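Local structure of ADP-ribosylating toxin CARDS (Mycoplasma pneumoniae, 4TLV) at residues Gly389-Lys395 against Asp414-Leu418; Asn298-Val302 against Ser399-Leu403. The protein transfers ADP-ribosyl groups from NAD(+) to multiple target proteins in vitro and causes vacuolation of mammalian cells, as the main virulence factor of its bacterium. All blocks are in the same frame, centred on the assembly; numbering follows the deposited sequence.

Overall arrangement
Both contacts lie in the D2 domain, a beta-trefoil by family. Along the chain, strand 298-303 comes first and pairs, 97 residues later at the nearest ends, with the start of strand 401-407, which makes interaction 2 a long-range closure that brings an early strand of the domain against a late one. Before that pairing is reached, the chain passes through 389-395, whose partner 414-418 follows after 18 intervening residues in interaction 1. The segments therefore alternate, and the two closures cross rather than nest. Strand 401-407 also neighbours strand 388-393, and the contact centres are 12 Å apart. L418 and W392 of interaction 1 pack on L301 of interaction 2, giving a shared apolar layer.

Interaction 1: residues Gly389-Lys395 against Asp414-Leu418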
loop_
_atom_site.group_PDB
_atom_site.type_symbol
_atom_site.label_atom_id
_atom_site.label_comp_id
_atom_site.label_asym_id
_atom_site.label_seq_id
_atom_site.Cartn_x
_atom_site.Cartn_y
_atom_site.Cartn_z
ATOM N N GLY A 389 -8.413 -19.547 -4.733
ATOM C CA GLY A 389 -9.474 -18.815 -5.407
ATOM C C GLY A 389 -10.703 -18.623 -4.539
ATOM O O GLY A 389 -10.767 -19.100 -3.396
ATOM N N LEU A 390 -11.695 -17.934 -5.084
ATOM C CA LEU A 390 -12.952 -17.726 -4.382
ATOM C C LEU A 390 -13.854 -18.942 -4.580
ATOM O O LEU A 390 -13.849 -19.553 -5.651
ATOM C CB LEU A 390 -13.662 -16.479 -4.910
ATOM C CG LEU A 390 -13.015 -15.113 -4.652
ATOM C CD1 LEU A 390 -13.847 -14.020 -5.357
ATOM C CD2 LEU A 390 -12.913 -14.841 -3.147
ATOM N N PHE A 391 -14.634 -19.272 -3.555
ATOM C CA PHE A 391 -15.520 -20.442 -3.589
ATOM C C PHE A 391 -16.875 -20.135 -2.945
ATOM O O PHE A 391 -16.983 -19.257 -2.090
ATOM C CB PHE A 391 -14.877 -21.622 -2.844
ATOM C CG PHE A 391 -13.770 -22.297 -3.593
ATOM C CD1 PHE A 391 -12.487 -21.754 -3.612
ATOM C CD2 PHE A 391 -14.000 -23.494 -4.267
ATOM C CE1 PHE A 391 -11.461 -22.380 -4.307
ATOM C CE2 PHE A 391 -12.974 -24.131 -4.970
ATOM C CZ PHE A 391 -11.703 -23.580 -4.988
ATOM N N TRP A 392 -17.911 -20.860 -3.362
ATOM C CA TRP A 392 -19.166 -20.883 -2.612
ATOM C C TRP A 392 -19.567 -22.335 -2.371
ATOM O O TRP A 392 -19.069 -23.243 -3.036
ATOM C CB TRP A 392 -20.288 -20.133 -3.331
ATOM C CG TRP A 392 -20.889 -20.874 -4.502
ATOM C CD1 TRP A 392 -20.250 -21.268 -5.636
ATOM C CD2 TRP A 392 -22.254 -21.298 -4.643
ATOM N NE1 TRP A 392 -21.128 -21.906 -6.480
ATOM C CE2 TRP A 392 -22.363 -21.945 -5.889
ATOM C CE3 TRP A 392 -23.389 -21.199 -3.832
ATOM C CZ2 TRP A 392 -23.565 -22.485 -6.352
ATOM C CZ3 TRP A 392 -24.587 -21.732 -4.296
ATOM C CH2 TRP A 392 -24.662 -22.370 -5.544
ATOM N N ASN A 393 -20.452 -22.538 -1.405
ATOM C CA ASN A 393 -20.975 -23.860 -1.105
ATOM C C ASN A 393 -22.207 -24.134 -1.953
ATOM O O ASN A 393 -23.271 -23.557 -1.721
ATOM C CB ASN A 393 -21.317 -23.961 0.380
ATOM C CG ASN A 393 -21.743 -25.357 0.779
ATOM O OD1 ASN A 393 -22.443 -26.046 0.029
ATOM N ND2 ASN A 393 -21.323 -25.787 1.963
ATOM N N THR A 394 -22.048 -25.004 -2.948
ATOM C CA THR A 394 -23.101 -25.288 -3.925
ATOM C C THR A 394 -24.374 -25.830 -3.286
ATOM O O THR A 394 -25.456 -25.744 -3.868
ATOM C CB THR A 394 -22.627 -26.294 -4.984
ATOM O OG1 THR A 394 -22.177 -27.489 -4.330
ATOM C CG2 THR A 394 -21.488 -25.703 -5.813
ATOM N N LYS A 395 -24.246 -26.379 -2.081
ATOM C CA LYS A 395 -25.403 -26.926 -1.386
ATOM C C LYS A 395 -26.100 -25.915 -0.472
ATOM O O LYS A 395 -27.222 -26.156 -0.029
ATOM C CB LYS A 395 -25.017 -28.184 -0.610
ATOM C CG LYS A 395 -24.796 -29.407 -1.493
ATOM C CD LYS A 395 -24.413 -30.625 -0.665
ATOM C CE LYS A 395 -24.567 -31.916 -1.462
ATOM N NZ LYS A 395 -23.832 -31.857 -2.756
ATOM N N ASP A 414 -18.522 -29.644 -0.807
ATOM C CA ASP A 414 -19.593 -29.043 -1.585
ATOM C C ASP A 414 -19.203 -27.700 -2.205
ATOM O O ASP A 414 -20.057 -26.996 -2.744
ATOM C CB ASP A 414 -20.831 -28.858 -0.700
ATOM C CG ASP A 414 -21.252 -30.145 0.003
ATOM O OD1 ASP A 414 -21.403 -31.179 -0.679
ATOM O OD2 ASP A 414 -21.442 -30.114 1.241
ATOM N N LEU A 415 -17.928 -27.338 -2.125
ATOM C CA LEU A 415 -17.503 -26.018 -2.591
ATOM C C LEU A 415 -17.073 -26.047 -4.054
ATOM O O LEU A 415 -16.497 -27.029 -4.526
ATOM C CB LEU A 415 -16.357 -25.475 -1.731
ATOM C CG LEU A 415 -16.600 -25.239 -0.234
ATOM C CD1 LEU A 415 -15.427 -24.501 0.401
ATOM C CD2 LEU A 415 -17.868 -24.470 -0.004
ATOM N N GLU A 416 -17.346 -24.967 -4.777
ATOM C CA GLU A 416 -16.839 -24.850 -6.134
ATOM C C GLU A 416 -16.317 -23.444 -6.373
ATOM O O GLU A 416 -16.826 -22.484 -5.795
ATOM C CB GLU A 416 -17.916 -25.178 -7.159
ATOM C CG GLU A 416 -18.836 -24.022 -7.455
ATOM C CD GLU A 416 -19.702 -24.274 -8.663
ATOM O OE1 GLU A 416 -19.385 -25.200 -9.442
ATOM O OE2 GLU A 416 -20.696 -23.544 -8.836
ATOM N N GLU A 417 -15.319 -23.331 -7.238
ATOM C CA GLU A 417 -14.689 -22.045 -7.487
ATOM C C GLU A 417 -15.583 -21.103 -8.287
ATOM O O GLU A 417 -16.332 -21.520 -9.166
ATOM C CB GLU A 417 -13.324 -22.205 -8.169
ATOM C CG GLU A 417 -12.567 -20.865 -8.297
ATOM C CD GLU A 417 -11.310 -20.932 -9.159
ATOM O OE1 GLU A 417 -10.923 -22.042 -9.602
ATOM O OE2 GLU A 417 -10.702 -19.858 -9.387
ATOM N N LEU A 418 -15.495 -19.824 -7.944
ATOM C CA LEU A 418 -16.185 -18.749 -8.634
ATOM C C LEU A 418 -15.137 -17.890 -9.309
ATOM O O LEU A 418 -14.113 -17.563 -8.708
ATOM C CB LEU A 418 -16.909 -17.874 -7.626
ATOM C CG LEU A 418 -18.019 -18.519 -6.812
ATOM C CD1 LEU A 418 -18.268 -17.690 -5.576
ATOM C CD2 LEU A 418 -19.258 -18.612 -7.677
HETATM O O HOH W 1 -11.401 -17.588 -8.199
#
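The F391 ring has the backbone of E417 over one face, with E417 CA 3.6 Å above the ring plane toward the rim and E417 CB making a CH-pi contact 4.0 Å from the centroid. At its edge, in plane, is E416 N. The W392 indole carries T394 CA over one face; at its edge NE1 donates to the anti lone pair of E416 OE2 (2.9 Å), with that oxygen 10° out of the indole plane. As an antiparallel hydrogen-bonded pair W392 and E416 share a face, and with both CG atoms between backbone N and carbonyl carbon (chi1 76° and 82°) they run side by side. L418 CD2 meets W392 CD1 at 3.5 Å, crossing at about a right angle. D414 O accepts T394 N (2.8 Å) and T394 OG1 (2.7 Å) from opposite faces of its plane, while N393 OD1 takes K395 N in an Asx turn. K395 NZ makes a weak salt bridge to D414 OD1 (3.3 Å). A water accepts from L390 N and donates to E417 OE2 and L418 O. The R377 salt bridge would probably help keep E417 ionised, whereas neutral donors hold E416 (W392 NE1 and T284 on OE2, K283 N on OE1).

Interaction 2: residues Asn298-Val302 against Ser399-Leu403; sequences NVFLV and SQHDL
L301 and H401 form an antiparallel hydrogen-bonded pair with CA atoms 4.9 Å apart, L301 N donating to H401 O (2.7 Å) and H401 N to L301 O (2.8 Å), each donor lying in the carbonyl plane of its acceptor. Diagonally across it, F300 and Q400, each one residue before the pair in its own segment, stack: ring and amide planes are 12° apart, and Q400 OE1 sits 3.7 Å above the ring plane, over its centre. Q400 NE2, shifted toward the rim, comes within 3.3 Å of F300 CE2. With F300 CG between its backbone N and carbonyl carbon (chi1 48°) and the glutamine chain extended beyond CG, amide and ring come face to face. H401 turns a ring edge to L301 O; its ND1 is bonded to S396 OG, and W392 meets the ring edge-to-face. Both segments belong to the D2 beta-trefoil, and strand 298-303 pairs with strand 287-293 as well as with strand 401-407. L301 and L403 meet through their CD1 atoms, 4.1 Å apart, and both also touch L418. V299 CG1 adds a contact with L403 CD2. Farther along, one water accepts from L403 N and lies within bonding distance of V299 O; a second lies between V299 O and D402 OD1, 3.1 Å from the latter. With more acceptors near each than protons, not all these bonds can form at once.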
loop_
_atom_site.group_PDB
_atom_site.type_symbol
_atom_site.label_atom_id
_atom_site.label_comp_id
_atom_site.label_asym_id
_atom_site.label_seq_id
_atom_site.Cartn_x
_atom_site.Cartn_y
_atom_site.Cartn_z
ATOM N N ASN A 298 -21.188 -7.824 6.445
ATOM C CA ASN A 298 -21.303 -9.076 5.693
ATOM C C ASN A 298 -21.020 -8.889 4.197
ATOM O O ASN A 298 -21.372 -7.866 3.612
ATOM C CB ASN A 298 -22.693 -9.692 5.870
ATOM C CG ASN A 298 -22.890 -10.307 7.251
ATOM O OD1 ASN A 298 -21.926 -10.569 7.967
ATOM N ND2 ASN A 298 -24.141 -10.550 7.618
ATOM N N VAL A 299 -20.399 -9.895 3.595
ATOM C CA VAL A 299 -20.192 -9.955 2.154
ATOM C C VAL A 299 -20.890 -11.231 1.725
ATOM O O VAL A 299 -20.753 -12.250 2.391
ATOM C CB VAL A 299 -18.712 -10.074 1.809
ATOM C CG1 VAL A 299 -18.513 -10.212 0.269
ATOM C CG2 VAL A 299 -17.948 -8.863 2.355
ATOM N N PHE A 300 -21.639 -11.186 0.630
ATOM C CA PHE A 300 -22.382 -12.368 0.218
ATOM C C PHE A 300 -22.706 -12.359 -1.263
ATOM O O PHE A 300 -22.476 -11.369 -1.961
ATOM C CB PHE A 300 -23.669 -12.475 1.030
ATOM C CG PHE A 300 -24.438 -11.209 1.085
ATOM C CD1 PHE A 300 -24.192 -10.277 2.078
ATOM C CD2 PHE A 300 -25.399 -10.925 0.130
ATOM C CE1 PHE A 300 -24.914 -9.080 2.122
ATOM C CE2 PHE A 300 -26.114 -9.745 0.174
ATOM C CZ PHE A 300 -25.866 -8.819 1.164
ATOM N N LEU A 301 -23.267 -13.469 -1.726
ATOM C CA LEU A 301 -23.554 -13.667 -3.141
ATOM C C LEU A 301 -25.053 -13.840 -3.328
ATOM O O LEU A 301 -25.703 -14.545 -2.558
ATOM C CB LEU A 301 -22.837 -14.931 -3.628
ATOM C CG LEU A 301 -21.327 -15.018 -3.436
ATOM C CD1 LEU A 301 -20.857 -16.472 -3.480
ATOM C CD2 LEU A 301 -20.628 -14.197 -4.498
ATOM N N VAL A 302 -25.595 -13.193 -4.351
ATOM C CA VAL A 302 -27.006 -13.297 -4.681
ATOM C C VAL A 302 -27.100 -13.836 -6.094
ATOM O O VAL A 302 -26.489 -13.283 -7.016
ATOM C CB VAL A 302 -27.688 -11.925 -4.590
ATOM C CG1 VAL A 302 -29.118 -11.978 -5.135
ATOM C CG2 VAL A 302 -27.658 -11.422 -3.150
ATOM N N SER A 399 -31.388 -16.978 0.139
ATOM C CA SER A 399 -31.253 -15.900 -0.838
ATOM C C SER A 399 -29.812 -15.400 -0.972
ATOM O O SER A 399 -29.414 -14.902 -2.020
ATOM C CB SER A 399 -32.165 -14.733 -0.436
ATOM O OG SER A 399 -31.843 -13.550 -1.151
ATOM N N GLN A 400 -29.043 -15.521 0.103
ATOM C CA GLN A 400 -27.682 -15.004 0.136
ATOM C C GLN A 400 -26.727 -16.128 0.472
ATOM O O GLN A 400 -26.994 -16.925 1.368
ATOM C CB GLN A 400 -27.561 -13.891 1.185
ATOM C CG GLN A 400 -28.462 -12.698 0.929
ATOM C CD GLN A 400 -28.352 -11.630 1.997
ATOM O OE1 GLN A 400 -27.724 -11.836 3.039
ATOM N NE2 GLN A 400 -28.965 -10.476 1.745
ATOM N N HIS A 401 -25.613 -16.200 -0.242
ATOM C CA HIS A 401 -24.629 -17.238 0.019
ATOM C C HIS A 401 -23.303 -16.631 0.448
ATOM O O HIS A 401 -22.877 -15.595 -0.076
ATOM C CB HIS A 401 -24.448 -18.113 -1.219
ATOM C CG HIS A 401 -25.730 -18.691 -1.729
ATOM N ND1 HIS A 401 -26.366 -19.849 -1.431
ATOM C CD2 HIS A 401 -26.529 -18.038 -2.643
ATOM C CE1 HIS A 401 -27.519 -19.881 -2.180
ATOM N NE2 HIS A 401 -27.596 -18.776 -2.899
ATOM N N ASP A 402 -22.658 -17.290 1.403
ATOM C CA ASP A 402 -21.377 -16.848 1.910
ATOM C C ASP A 402 -20.263 -17.054 0.891
ATOM O O ASP A 402 -20.348 -17.925 0.016
ATOM C CB ASP A 402 -21.040 -17.577 3.209
ATOM C CG ASP A 402 -21.842 -17.056 4.394
ATOM O OD1 ASP A 402 -22.615 -16.086 4.224
ATOM O OD2 ASP A 402 -21.687 -17.613 5.497
ATOM N N LEU A 403 -19.220 -16.242 1.017
ATOM C CA LEU A 403 -18.087 -16.272 0.101
ATOM C C LEU A 403 -16.833 -16.726 0.836
ATOM O O LEU A 403 -16.505 -16.188 1.892
ATOM C CB LEU A 403 -17.862 -14.880 -0.514
ATOM C CG LEU A 403 -16.677 -14.741 -1.465
ATOM C CD1 LEU A 403 -16.882 -15.608 -2.712
ATOM C CD2 LEU A 403 -16.460 -13.257 -1.841
HETATM O O HOH W 2 -19.073 -14.294 3.090
HETATM O O HOH W 3 -21.935 -13.180 5.029
#